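Local coordinates for protein Sodium/sialic acid symporter SiaT (Proteus mirabilis, PDB 5NV9) that uses the inward sodium gradient to carry N-acetylneuraminic acid (sialic acid) into the cell, taking up two sodium ions with each sugar, at residues A[50-55]-A[278-283]; A[70-75]-A[310-315]; A[83-88]-A[249-254]; A[296-299]-A[304-307]. All coordinates share one frame; numbering follows the deposited sequence.

Contact 1 of 4, residues A[50-55]-A[278-283]. With SLB (N-acetyl-beta-neuraminic acid), chain D.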
loop_
_atom_site.group_PDB
_atom_site.type_symbol
_atom_site.label_atom_id
_atom_site.label_comp_id
_atom_site.label_asym_id
_atom_site.label_seq_id
_atom_site.Cartn_x
_atom_site.Cartn_y
_atom_site.Cartn_z
ATOM N N ALA A 50 -0.101 14.609 6.052
ATOM C CA ALA A 50 0.748 13.720 5.208
ATOM C C ALA A 50 0.988 12.368 5.900
ATOM O O ALA A 50 0.992 11.338 5.253
ATOM C CB ALA A 50 2.046 14.392 4.847
ATOM N N GLY A 51 1.126 12.362 7.213
ATOM C CA GLY A 51 1.337 11.099 7.953
ATOM C C GLY A 51 0.142 10.179 8.014
ATOM O O GLY A 51 0.282 8.974 7.908
ATOM N N VAL A 52 -1.056 10.749 8.187
ATOM C CA VAL A 52 -2.288 9.970 8.037
ATOM C C VAL A 52 -2.478 9.441 6.585
ATOM O O VAL A 52 -3.052 8.352 6.310
ATOM C CB VAL A 52 -3.564 10.782 8.471
ATOM C CG1 VAL A 52 -4.790 9.862 8.355
ATOM C CG2 VAL A 52 -3.418 11.247 9.952
ATOM N N SER A 53 -2.077 10.247 5.655
ATOM C CA SER A 53 -2.167 9.887 4.237
ATOM C C SER A 53 -1.226 8.714 3.885
ATOM O O SER A 53 -1.569 7.883 3.017
ATOM C CB SER A 53 -1.817 11.106 3.337
ATOM O OG SER A 53 -1.856 10.715 1.967
ATOM N N VAL A 54 -0.075 8.656 4.564
ATOM C CA VAL A 54 0.911 7.557 4.342
ATOM C C VAL A 54 0.266 6.270 4.858
ATOM O O VAL A 54 0.278 5.287 4.192
ATOM C CB VAL A 54 2.247 7.756 5.137
ATOM C CG1 VAL A 54 3.043 6.464 5.175
ATOM C CG2 VAL A 54 3.103 8.857 4.575
ATOM N N PHE A 55 -0.311 6.308 6.070
ATOM C CA PHE A 55 -0.997 5.134 6.675
ATOM C C PHE A 55 -2.137 4.651 5.772
ATOM O O PHE A 55 -2.258 3.453 5.513
ATOM C CB PHE A 55 -1.473 5.456 8.110
ATOM C CG PHE A 55 -2.189 4.316 8.817
ATOM C CD1 PHE A 55 -1.483 3.217 9.254
ATOM C CD2 PHE A 55 -3.572 4.376 9.087
ATOM C CE1 PHE A 55 -2.117 2.181 9.904
ATOM C CE2 PHE A 55 -4.207 3.337 9.738
ATOM C CZ PHE A 55 -3.477 2.247 10.156
ATOM N N ALA A 278 3.716 6.460 12.356
ATOM C CA ALA A 278 4.084 5.512 13.422
ATOM C C ALA A 278 3.054 5.273 14.532
ATOM O O ALA A 278 2.798 4.132 14.903
ATOM C CB ALA A 278 5.406 5.864 14.019
ATOM N N LYS A 279 2.441 6.330 15.035
ATOM C CA LYS A 279 1.374 6.202 16.022
ATOM C C LYS A 279 0.210 5.348 15.520
ATOM O O LYS A 279 -0.222 4.443 16.228
ATOM C CB LYS A 279 0.876 7.560 16.405
ATOM C CG LYS A 279 1.916 8.323 17.221
ATOM C CD LYS A 279 1.551 9.793 17.303
ATOM C CE LYS A 279 2.387 10.501 18.345
ATOM N NZ LYS A 279 1.696 11.771 18.686
ATOM N N LEU A 280 -0.216 5.581 14.271
ATOM C CA LEU A 280 -1.314 4.818 13.674
ATOM C C LEU A 280 -0.987 3.340 13.478
ATOM O O LEU A 280 -1.833 2.466 13.745
ATOM C CB LEU A 280 -1.781 5.456 12.346
ATOM C CG LEU A 280 -2.534 6.771 12.537
ATOM C CD1 LEU A 280 -2.623 7.582 11.229
ATOM C CD2 LEU A 280 -3.942 6.472 13.059
ATOM N N VAL A 281 0.254 3.048 13.028
ATOM C CA VAL A 281 0.674 1.717 12.757
ATOM C C VAL A 281 0.857 0.956 14.087
ATOM O O VAL A 281 0.671 -0.260 14.156
ATOM C CB VAL A 281 1.954 1.721 11.882
ATOM C CG1 VAL A 281 2.490 0.321 11.723
ATOM C CG2 VAL A 281 1.654 2.314 10.512
ATOM N N ALA A 282 1.254 1.666 15.134
ATOM C CA ALA A 282 1.407 1.035 16.432
ATOM C C ALA A 282 0.051 0.670 17.101
ATOM O O ALA A 282 0.012 -0.191 17.971
ATOM C CB ALA A 282 2.223 1.940 17.360
ATOM N N ILE A 283 -1.047 1.283 16.691
ATOM C CA ILE A 283 -2.317 1.146 17.412
ATOM C C ILE A 283 -3.379 0.484 16.566
ATOM O O ILE A 283 -3.937 -0.552 16.943
ATOM C CB ILE A 283 -2.834 2.504 17.889
ATOM C CG1 ILE A 283 -1.859 3.102 18.851
ATOM C CG2 ILE A 283 -4.185 2.347 18.571
ATOM C CD1 ILE A 283 -1.438 2.190 19.970
HETATM C C1 SLB D . -2.157 -3.311 2.419
HETATM C C2 SLB D . -0.749 -3.427 2.934
HETATM C C3 SLB D . -0.289 -4.859 2.791
HETATM C C4 SLB D . 1.065 -5.120 3.488
HETATM C C5 SLB D . 0.844 -4.759 4.957
HETATM C C6 SLB D . 0.377 -3.292 5.072
HETATM C C7 SLB D . 0.100 -2.817 6.505
HETATM C C8 SLB D . -0.371 -1.387 6.536
HETATM C C9 SLB D . -0.486 -0.864 7.968
HETATM C C10 SLB D . 2.147 -5.790 6.781
HETATM C C11 SLB D . 3.367 -5.577 7.639
HETATM N N5 SLB D . 2.075 -4.950 5.739
HETATM O O1A SLB D . -3.117 -3.429 3.257
HETATM O O1B SLB D . -2.329 -3.150 1.152
HETATM O O2 SLB D . 0.150 -2.537 2.213
HETATM O O4 SLB D . 1.458 -6.532 3.379
HETATM O O6 SLB D . -0.828 -3.102 4.337
HETATM O O7 SLB D . -0.937 -3.598 7.109
HETATM O O8 SLB D . 0.522 -0.565 5.794
HETATM O O9 SLB D . 0.801 -0.795 8.632
HETATM O O10 SLB D . 1.269 -6.625 7.053
#

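Contact 2 of 4, residues A[70-75]-A[310-315]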
loop_
_atom_site.group_PDB
_atom_site.type_symbol
_atom_site.label_atom_id
_atom_site.label_comp_id
_atom_site.label_asym_id
_atom_site.label_seq_id
_atom_site.Cartn_x
_atom_site.Cartn_y
_atom_site.Cartn_z
ATOM N N LYS A 70 -6.734 -13.926 8.611
ATOM C CA LYS A 70 -5.512 -14.563 8.993
ATOM C C LYS A 70 -5.490 -14.814 10.517
ATOM O O LYS A 70 -5.132 -15.912 10.946
ATOM C CB LYS A 70 -4.344 -13.710 8.583
ATOM C CG LYS A 70 -2.986 -14.320 8.921
ATOM C CD LYS A 70 -1.953 -13.937 7.876
ATOM C CE LYS A 70 -1.925 -14.941 6.727
ATOM N NZ LYS A 70 -1.366 -16.242 7.195
ATOM N N ALA A 71 -5.926 -13.859 11.338
ATOM C CA ALA A 71 -5.917 -14.118 12.802
ATOM C C ALA A 71 -6.963 -15.191 13.147
ATOM O O ALA A 71 -6.763 -15.989 14.051
ATOM C CB ALA A 71 -6.200 -12.854 13.569
ATOM N N TYR A 72 -8.124 -15.115 12.467
ATOM C CA TYR A 72 -9.204 -16.123 12.553
ATOM C C TYR A 72 -8.708 -17.600 12.320
ATOM O O TYR A 72 -8.937 -18.487 13.184
ATOM C CB TYR A 72 -10.327 -15.788 11.569
ATOM C CG TYR A 72 -11.524 -16.713 11.733
ATOM C CD1 TYR A 72 -11.521 -17.975 11.167
ATOM C CD2 TYR A 72 -12.631 -16.341 12.469
ATOM C CE1 TYR A 72 -12.579 -18.836 11.321
ATOM C CE2 TYR A 72 -13.725 -17.184 12.573
ATOM C CZ TYR A 72 -13.671 -18.429 12.012
ATOM O OH TYR A 72 -14.684 -19.311 12.154
ATOM N N THR A 73 -8.030 -17.831 11.173
ATOM C CA THR A 73 -7.527 -19.129 10.805
ATOM C C THR A 73 -6.184 -19.526 11.452
ATOM O O THR A 73 -5.850 -20.695 11.504
ATOM C CB THR A 73 -7.346 -19.222 9.284
ATOM O OG1 THR A 73 -6.375 -18.251 8.896
ATOM C CG2 THR A 73 -8.655 -18.928 8.592
ATOM N N SER A 74 -5.390 -18.575 11.908
ATOM C CA SER A 74 -4.076 -18.930 12.460
ATOM C C SER A 74 -3.745 -18.128 13.699
ATOM O O SER A 74 -4.195 -18.468 14.780
ATOM C CB SER A 74 -2.953 -18.795 11.394
ATOM O OG SER A 74 -2.864 -17.443 11.004
ATOM N N ASP A 75 -2.889 -17.113 13.560
ATOM C CA ASP A 75 -2.392 -16.450 14.709
ATOM C C ASP A 75 -2.041 -14.964 14.449
ATOM O O ASP A 75 -2.400 -14.384 13.404
ATOM C CB ASP A 75 -1.214 -17.264 15.213
ATOM C CG ASP A 75 -0.116 -17.438 14.156
ATOM O OD1 ASP A 75 0.357 -16.431 13.586
ATOM O OD2 ASP A 75 0.342 -18.570 13.934
ATOM N N PHE A 310 -18.040 -22.470 4.302
ATOM C CA PHE A 310 -17.952 -21.022 4.118
ATOM C C PHE A 310 -16.470 -20.566 3.998
ATOM O O PHE A 310 -15.666 -20.901 4.862
ATOM C CB PHE A 310 -18.656 -20.292 5.265
ATOM C CG PHE A 310 -18.914 -18.834 4.980
ATOM C CD1 PHE A 310 -19.906 -18.465 4.093
ATOM C CD2 PHE A 310 -18.118 -17.846 5.543
ATOM C CE1 PHE A 310 -20.125 -17.134 3.794
ATOM C CE2 PHE A 310 -18.329 -16.513 5.245
ATOM C CZ PHE A 310 -19.331 -16.157 4.363
ATOM N N ASN A 311 -16.107 -19.842 2.935
ATOM C CA ASN A 311 -14.743 -19.280 2.800
ATOM C C ASN A 311 -14.407 -18.326 3.960
ATOM O O ASN A 311 -15.164 -17.368 4.212
ATOM C CB ASN A 311 -14.576 -18.518 1.491
ATOM C CG ASN A 311 -13.113 -18.171 1.204
ATOM O OD1 ASN A 311 -12.469 -17.383 1.911
ATOM N ND2 ASN A 311 -12.573 -18.782 0.166
ATOM N N THR A 312 -13.282 -18.567 4.650
ATOM C CA THR A 312 -12.936 -17.767 5.852
ATOM C C THR A 312 -12.597 -16.291 5.545
ATOM O O THR A 312 -12.633 -15.413 6.445
ATOM C CB THR A 312 -11.892 -18.427 6.773
ATOM O OG1 THR A 312 -10.653 -18.638 6.100
ATOM C CG2 THR A 312 -12.379 -19.740 7.268
ATOM N N GLY A 313 -12.321 -15.991 4.282
ATOM C CA GLY A 313 -12.149 -14.604 3.880
ATOM C C GLY A 313 -13.434 -13.801 3.908
ATOM O O GLY A 313 -13.390 -12.578 3.955
ATOM N N GLY A 314 -14.596 -14.462 3.936
ATOM C CA GLY A 314 -15.869 -13.726 3.997
ATOM C C GLY A 314 -16.487 -13.585 5.388
ATOM O O GLY A 314 -17.587 -13.072 5.524
ATOM N N ILE A 315 -15.798 -14.065 6.425
ATOM C CA ILE A 315 -16.364 -14.075 7.783
ATOM C C ILE A 315 -16.488 -12.674 8.343
ATOM O O ILE A 315 -17.529 -12.343 8.900
ATOM C CB ILE A 315 -15.612 -15.020 8.768
ATOM C CG1 ILE A 315 -15.989 -16.468 8.476
ATOM C CG2 ILE A 315 -16.015 -14.825 10.223
ATOM C CD1 ILE A 315 -14.972 -17.454 9.043
#

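Contact 3 of 4, residues A[83-88]-A[249-254]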
loop_
_atom_site.group_PDB
_atom_site.type_symbol
_atom_site.label_atom_id
_atom_site.label_comp_id
_atom_site.label_asym_id
_atom_site.label_seq_id
_atom_site.Cartn_x
_atom_site.Cartn_y
_atom_site.Cartn_z
ATOM N N TYR A 83 5.412 -3.632 13.432
ATOM C CA TYR A 83 6.424 -3.053 14.298
ATOM C C TYR A 83 7.776 -2.905 13.603
ATOM O O TYR A 83 8.527 -1.979 13.900
ATOM C CB TYR A 83 6.451 -3.797 15.665
ATOM C CG TYR A 83 5.105 -3.568 16.338
ATOM C CD1 TYR A 83 4.793 -2.355 16.911
ATOM C CD2 TYR A 83 4.098 -4.519 16.283
ATOM C CE1 TYR A 83 3.534 -2.099 17.442
ATOM C CE2 TYR A 83 2.835 -4.271 16.818
ATOM C CZ TYR A 83 2.563 -3.054 17.386
ATOM O OH TYR A 83 1.335 -2.820 17.956
ATOM N N LEU A 84 8.063 -3.751 12.630
ATOM C CA LEU A 84 9.292 -3.572 11.835
ATOM C C LEU A 84 9.161 -2.352 10.925
ATOM O O LEU A 84 10.128 -1.800 10.546
ATOM C CB LEU A 84 9.592 -4.784 10.965
ATOM C CG LEU A 84 9.960 -6.028 11.772
ATOM C CD1 LEU A 84 10.095 -7.278 10.882
ATOM C CD2 LEU A 84 11.219 -5.787 12.578
ATOM N N ALA A 85 7.943 -1.975 10.585
ATOM C CA ALA A 85 7.641 -0.858 9.670
ATOM C C ALA A 85 7.843 0.429 10.431
ATOM O O ALA A 85 8.179 1.455 9.836
ATOM C CB ALA A 85 6.220 -0.944 9.159
ATOM N N ILE A 86 7.620 0.382 11.741
ATOM C CA ILE A 86 7.908 1.535 12.577
ATOM C C ILE A 86 9.409 1.591 12.863
ATOM O O ILE A 86 10.006 2.649 12.757
ATOM C CB ILE A 86 7.128 1.474 13.887
ATOM C CG1 ILE A 86 5.638 1.468 13.592
ATOM C CG2 ILE A 86 7.538 2.594 14.851
ATOM C CD1 ILE A 86 4.814 1.200 14.834
ATOM N N ALA A 87 10.008 0.458 13.229
ATOM C CA ALA A 87 11.427 0.422 13.548
ATOM C C ALA A 87 12.367 0.940 12.468
ATOM O O ALA A 87 13.420 1.456 12.774
ATOM C CB ALA A 87 11.832 -0.995 13.903
ATOM N N ILE A 88 12.037 0.786 11.195
ATOM C CA ILE A 88 12.901 1.343 10.147
ATOM C C ILE A 88 12.741 2.848 9.917
ATOM O O ILE A 88 13.606 3.439 9.278
ATOM C CB ILE A 88 12.713 0.649 8.771
ATOM C CG1 ILE A 88 11.297 0.793 8.269
ATOM C CG2 ILE A 88 13.103 -0.839 8.856
ATOM C CD1 ILE A 88 11.172 0.732 6.770
ATOM N N GLN A 249 11.143 -1.631 1.181
ATOM C CA GLN A 249 10.586 -1.289 -0.162
ATOM C C GLN A 249 9.550 -0.185 -0.037
ATOM O O GLN A 249 9.574 0.826 -0.757
ATOM C CB GLN A 249 9.954 -2.504 -0.805
ATOM C CG GLN A 249 9.300 -2.145 -2.121
ATOM C CD GLN A 249 8.824 -3.355 -2.901
ATOM O OE1 GLN A 249 9.442 -4.419 -2.894
ATOM N NE2 GLN A 249 7.754 -3.175 -3.636
ATOM N N GLN A 250 8.617 -0.398 0.854
ATOM C CA GLN A 250 7.414 0.513 0.979
ATOM C C GLN A 250 7.799 1.946 1.322
ATOM O O GLN A 250 7.289 2.873 0.729
ATOM C CB GLN A 250 6.437 -0.034 2.020
ATOM C CG GLN A 250 5.135 0.749 2.238
ATOM C CD GLN A 250 4.239 0.748 1.011
ATOM O OE1 GLN A 250 3.304 -0.064 0.902
ATOM N NE2 GLN A 250 4.531 1.648 0.063
ATOM N N PHE A 251 8.756 2.102 2.232
ATOM C CA PHE A 251 9.134 3.393 2.761
ATOM C C PHE A 251 10.327 4.094 2.154
ATOM O O PHE A 251 10.504 5.282 2.460
ATOM C CB PHE A 251 9.222 3.296 4.310
ATOM C CG PHE A 251 7.889 3.015 4.934
ATOM C CD1 PHE A 251 7.014 4.055 5.228
ATOM C CD2 PHE A 251 7.463 1.701 5.153
ATOM C CE1 PHE A 251 5.758 3.799 5.764
ATOM C CE2 PHE A 251 6.198 1.430 5.689
ATOM C CZ PHE A 251 5.357 2.494 5.994
ATOM N N THR A 252 11.104 3.416 1.297
ATOM C CA THR A 252 12.275 4.034 0.613
ATOM C C THR A 252 12.216 4.031 -0.927
ATOM O O THR A 252 12.807 4.869 -1.589
ATOM C CB THR A 252 13.594 3.351 1.019
ATOM O OG1 THR A 252 13.647 1.975 0.615
ATOM C CG2 THR A 252 13.791 3.426 2.519
ATOM N N ALA A 253 11.536 3.055 -1.508
ATOM C CA ALA A 253 11.665 2.790 -2.940
ATOM C C ALA A 253 10.345 2.873 -3.656
ATOM O O ALA A 253 10.336 2.652 -4.837
ATOM C CB ALA A 253 12.307 1.412 -3.166
ATOM N N SER A 254 9.257 3.239 -2.961
ATOM C CA SER A 254 7.919 3.188 -3.516
ATOM C C SER A 254 7.356 4.607 -3.566
ATOM O O SER A 254 7.229 5.263 -2.535
ATOM C CB SER A 254 7.056 2.270 -2.665
ATOM O OG SER A 254 5.854 1.987 -3.328
#

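Contact 4 of 4, residues A[296-299]-A[304-307]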
loop_
_atom_site.group_PDB
_atom_site.type_symbol
_atom_site.label_atom_id
_atom_site.label_comp_id
_atom_site.label_asym_id
_atom_site.label_seq_id
_atom_site.Cartn_x
_atom_site.Cartn_y
_atom_site.Cartn_z
ATOM N N PHE A 296 -13.444 -15.476 15.622
ATOM C CA PHE A 296 -13.175 -16.868 15.866
ATOM C C PHE A 296 -13.919 -17.329 17.124
ATOM O O PHE A 296 -14.596 -18.373 17.104
ATOM C CB PHE A 296 -11.676 -17.091 16.006
ATOM C CG PHE A 296 -11.334 -18.355 16.682
ATOM C CD1 PHE A 296 -11.478 -19.535 16.027
ATOM C CD2 PHE A 296 -10.876 -18.342 17.966
ATOM C CE1 PHE A 296 -11.189 -20.740 16.639
ATOM C CE2 PHE A 296 -10.590 -19.544 18.602
ATOM C CZ PHE A 296 -10.754 -20.742 17.943
ATOM N N VAL A 297 -13.776 -16.565 18.218
ATOM C CA VAL A 297 -14.515 -16.857 19.448
ATOM C C VAL A 297 -16.020 -16.752 19.230
ATOM O O VAL A 297 -16.772 -17.626 19.652
ATOM C CB VAL A 297 -14.047 -16.020 20.613
ATOM C CG1 VAL A 297 -14.831 -16.374 21.860
ATOM C CG2 VAL A 297 -12.575 -16.263 20.844
ATOM N N TYR A 298 -16.470 -15.720 18.518
ATOM C CA TYR A 298 -17.858 -15.565 18.301
ATOM C C TYR A 298 -18.459 -16.736 17.524
ATOM O O TYR A 298 -19.516 -17.216 17.904
ATOM C CB TYR A 298 -18.191 -14.237 17.624
ATOM C CG TYR A 298 -19.668 -14.040 17.313
ATOM C CD1 TYR A 298 -20.583 -13.612 18.292
ATOM C CD2 TYR A 298 -20.151 -14.271 16.042
ATOM C CE1 TYR A 298 -21.930 -13.444 17.992
ATOM C CE2 TYR A 298 -21.482 -14.104 15.742
ATOM C CZ TYR A 298 -22.366 -13.672 16.695
ATOM O OH TYR A 298 -23.693 -13.505 16.286
ATOM N N TYR A 299 -17.818 -17.216 16.456
ATOM C CA TYR A 299 -18.439 -18.292 15.704
ATOM C C TYR A 299 -18.207 -19.700 16.279
ATOM O O TYR A 299 -18.840 -20.638 15.827
ATOM C CB TYR A 299 -18.070 -18.189 14.202
ATOM C CG TYR A 299 -18.772 -17.035 13.546
ATOM C CD1 TYR A 299 -20.145 -17.098 13.235
ATOM C CD2 TYR A 299 -18.087 -15.891 13.210
ATOM C CE1 TYR A 299 -20.809 -16.025 12.638
ATOM C CE2 TYR A 299 -18.715 -14.832 12.575
ATOM C CZ TYR A 299 -20.090 -14.872 12.296
ATOM O OH TYR A 299 -20.707 -13.761 11.711
ATOM N N SER A 304 -23.844 -22.476 14.430
ATOM C CA SER A 304 -24.791 -22.673 13.338
ATOM C C SER A 304 -24.913 -21.452 12.447
ATOM O O SER A 304 -25.552 -21.507 11.397
ATOM C CB SER A 304 -26.151 -23.057 13.893
ATOM O OG SER A 304 -26.843 -21.899 14.306
ATOM N N LEU A 305 -24.311 -20.343 12.861
ATOM C CA LEU A 305 -24.343 -19.141 12.071
ATOM C C LEU A 305 -23.445 -19.175 10.843
ATOM O O LEU A 305 -23.578 -18.304 9.972
ATOM C CB LEU A 305 -23.987 -17.940 12.934
ATOM C CG LEU A 305 -24.984 -17.562 14.018
ATOM C CD1 LEU A 305 -24.543 -16.269 14.687
ATOM C CD2 LEU A 305 -26.398 -17.402 13.484
ATOM N N LEU A 306 -22.540 -20.149 10.744
ATOM C CA LEU A 306 -21.757 -20.333 9.524
ATOM C C LEU A 306 -22.286 -21.469 8.679
ATOM O O LEU A 306 -22.408 -22.575 9.153
ATOM C CB LEU A 306 -20.297 -20.676 9.827
ATOM C CG LEU A 306 -19.447 -19.633 10.490
ATOM C CD1 LEU A 306 -18.048 -20.180 10.566
ATOM C CD2 LEU A 306 -19.486 -18.301 9.736
ATOM N N PRO A 307 -22.512 -21.217 7.394
ATOM C CA PRO A 307 -22.761 -22.351 6.506
ATOM C C PRO A 307 -21.524 -23.236 6.393
ATOM O O PRO A 307 -20.418 -22.709 6.350
ATOM C CB PRO A 307 -23.058 -21.697 5.158
ATOM C CG PRO A 307 -22.931 -20.221 5.345
ATOM C CD PRO A 307 -22.374 -19.932 6.697
#

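Contact 1 of 4, residues A[50-55]-A[278-283]
With CG of Phe55 set anti to the backbone N (chi1 -180°) and CG of Leu280 anti to its own carbonyl carbon, the phenyl ring reaches out from residues 50-55 and meets the leucine chiefly through its CB, with CD1 beside the ring's stem. Leu280 CB stands over the centre of the ring, 3.7 Å from the Phe55 centroid and 12° off the normal, a nearly vertical CH-pi contact. The methyl CD1 of the same leucine lies 3.9 Å from Phe55 CB, and there also meets Val52 CG2 at 4.0 Å. Val281 works on another side: its CG2 lies at the ring edge, near the plane, 3.5 Å from Phe55 CD1. Face and edge are thus held by consecutive residues of one helix, which should limit how far the ring can turn. Phe55 and Val281 both border the sialic acid pocket, where the glycerol end of the sugar approaches: C9 is 4.0 Å from Phe55 CE1, and O9 is 3.7 Å from Val281 CG1. This is apolar helix packing that doubles as pocket wall in a LeuT-fold transporter. The axes of the two short helical segments approach to 9.4 Å, with their N-to-C directions 39° apart. Around them, Phe55 also touches Asn277 and Ile284 of helix 267-301 and Ser190 of helix 155-203, while Val281 rests on Gln82 and Ile86 of helix 80-87.

Contact 2 of 4, residues A[70-75]-A[310-315]
Thr312 and Ile315 are the residues of 310-315 that touch 70-75, and the turn that contains Thr312 and precedes Ile315 is held from within. Asn311 starts it: its OD1 accepts the backbone N-H of Gly313 at 2.8 Å, with the nitrogen in the plane of the side-chain carbonyl, which makes an Asx turn. Thr312 follows at the start of a 3-10 turn and faces Thr73. Its OG1 is 3.2 Å from the methyl CG2 of Thr73, a close van der Waals approach, while its own methyl lies obliquely to the Tyr72 ring, with CG2 4.2 Å from Tyr72 CE1. In Thr73, chi1 of 62° sets OG1 between the backbone N and the carbonyl carbon, where it bonds to the carbonyl of Ala69, and the methyl CG2 faces Thr312. Gly313 and Gly314 carry the chain through the turn, and Ile315 then opens the next helix. Its CD1 sits over one face of Tyr72, displaced toward the hydroxyl end of the ring, 3.4 Å from Tyr72 CZ and 24° off the normal through the centroid, a CH-pi contact. On the other side of the contact, helix 61-73 ends where Lys70 O takes two donors from opposite faces of its plane, Ser74 N at 2.8 Å and Ser74 OG at 2.7 Å. The whole lies on the periplasmic side, away from the sugar and sodium sites. Tyr72 packs further on Leu295 of helix 267-301 and on Leu306 in the loop before helix 315-323, and Ile315 touches Tyr299, so the end of helix 61-73 is joined to both helices.

Contact 3 of 4, residues A[83-88]-A[249-254]
A small, buried and wholly apolar contact joins two transmembrane helices here: Phe251, near the end of helix 236-253, meets Ala85 and Ile88 near the end of helix 80-87. The backbones stay well apart, with Ala85 CA and Phe251 CA 8.2 Å from each other; the aromatic side chain spans about half of that interval, and Ala85 CB meets it from the other side. Phe251 carries its ring on a bond that leads toward the other helix, and chi1 of -65°, with CG anti to the carbonyl carbon, lays CD2 and CE2 beside Ile88 and Ala85. Ile88 meets the root of that side chain, its CD1 lying 4.1 Å from Phe251 CB and 4.2 Å from Phe251 CD2. The two side chains run at about a right angle, so the end of the isoleucine abuts the phenylalanine near its stem. Farther along the ring, Ala85 CB comes to 4.2 Å from Phe251 CE2, an oblique approach. The contact is light, burying 125 Å² between the segments. Helix 236-253 has a wider pi-type turn at 249-253, so Phe251 projects from an irregular part of the helix. The sugar pocket is close by: the side chain of Ala85 is about 5 Å from the bound sialic acid, and that of Phe251 about 4 Å from the side chain of Thr58, which binds it. Phe251 is further enclosed by Leu89 of helix 89-102 and Asn277 of helix 267-301, while Ala85 and Ile88 both rest on Asn247, one turn earlier in helix 236-253.

Contact 4 of 4, residues A[296-299]-A[304-307]
Tyr299, Leu305 and Leu306 carry most of this contact, at the periplasmic end of helix 267-301 in this LeuT-fold transporter, where the 3-10 turn and loop that follow pass across the end of the helix. The ring of Tyr299 is the centrepiece. Leu306 covers one face: its CD2 lies 4.0 Å from the ring centroid and 18° off the normal, a CH-pi contact displaced toward the rim, nearest to Tyr299 CD1 at 3.8 Å. The preceding leucine uses a different border of the ring, with Leu305 CB in the ring plane and 3.7 Å from Tyr299 CE1. On the opposite face lies Tyr298, whose CD2 sits 3.6 Å above the centre of the Tyr299 ring, so that this ring is sandwiched between a leucine methyl and the neighbouring tyrosine. Chi1 of -72° in Tyr299 and 178° in Tyr298 sends the two rings off their shared helix on different courses, yet both come to the leucines. Helix 315-323 closes the surroundings, its Phe319 meeting Tyr298 edge-to-face and its Leu318 touching Leu306. This is structural packing, remote from the sugar and the sodium ions. At the outer end, Leu305 reaches beyond the Tyr299 ring until its methyl CD1 rests 3.3 Å from Tyr298 OH.

The four contacts fall into two clusters. Contacts 1 and 3, with centres 12 Å apart, lie beside the sialic acid; they touch through Ile86, which packs on Val281, and through Tyr83 OH, 2.9 Å from Ala282 O in a probable hydrogen bond. Contacts 2 and 4 form the periplasmic cluster, centres 11 Å apart, where Tyr72 CE2 lies 3.4 Å from Phe296 CA and Ile315 CG2 is 3.6 Å from Tyr299 CE2. Helix 267-301 links the clusters, supplying one segment to contact 1 and one to contact 4, whose centres are 32 Å apart. Contact 1 is also nearest the ions, with the Phe55 side chain about 8 Å from a sodium.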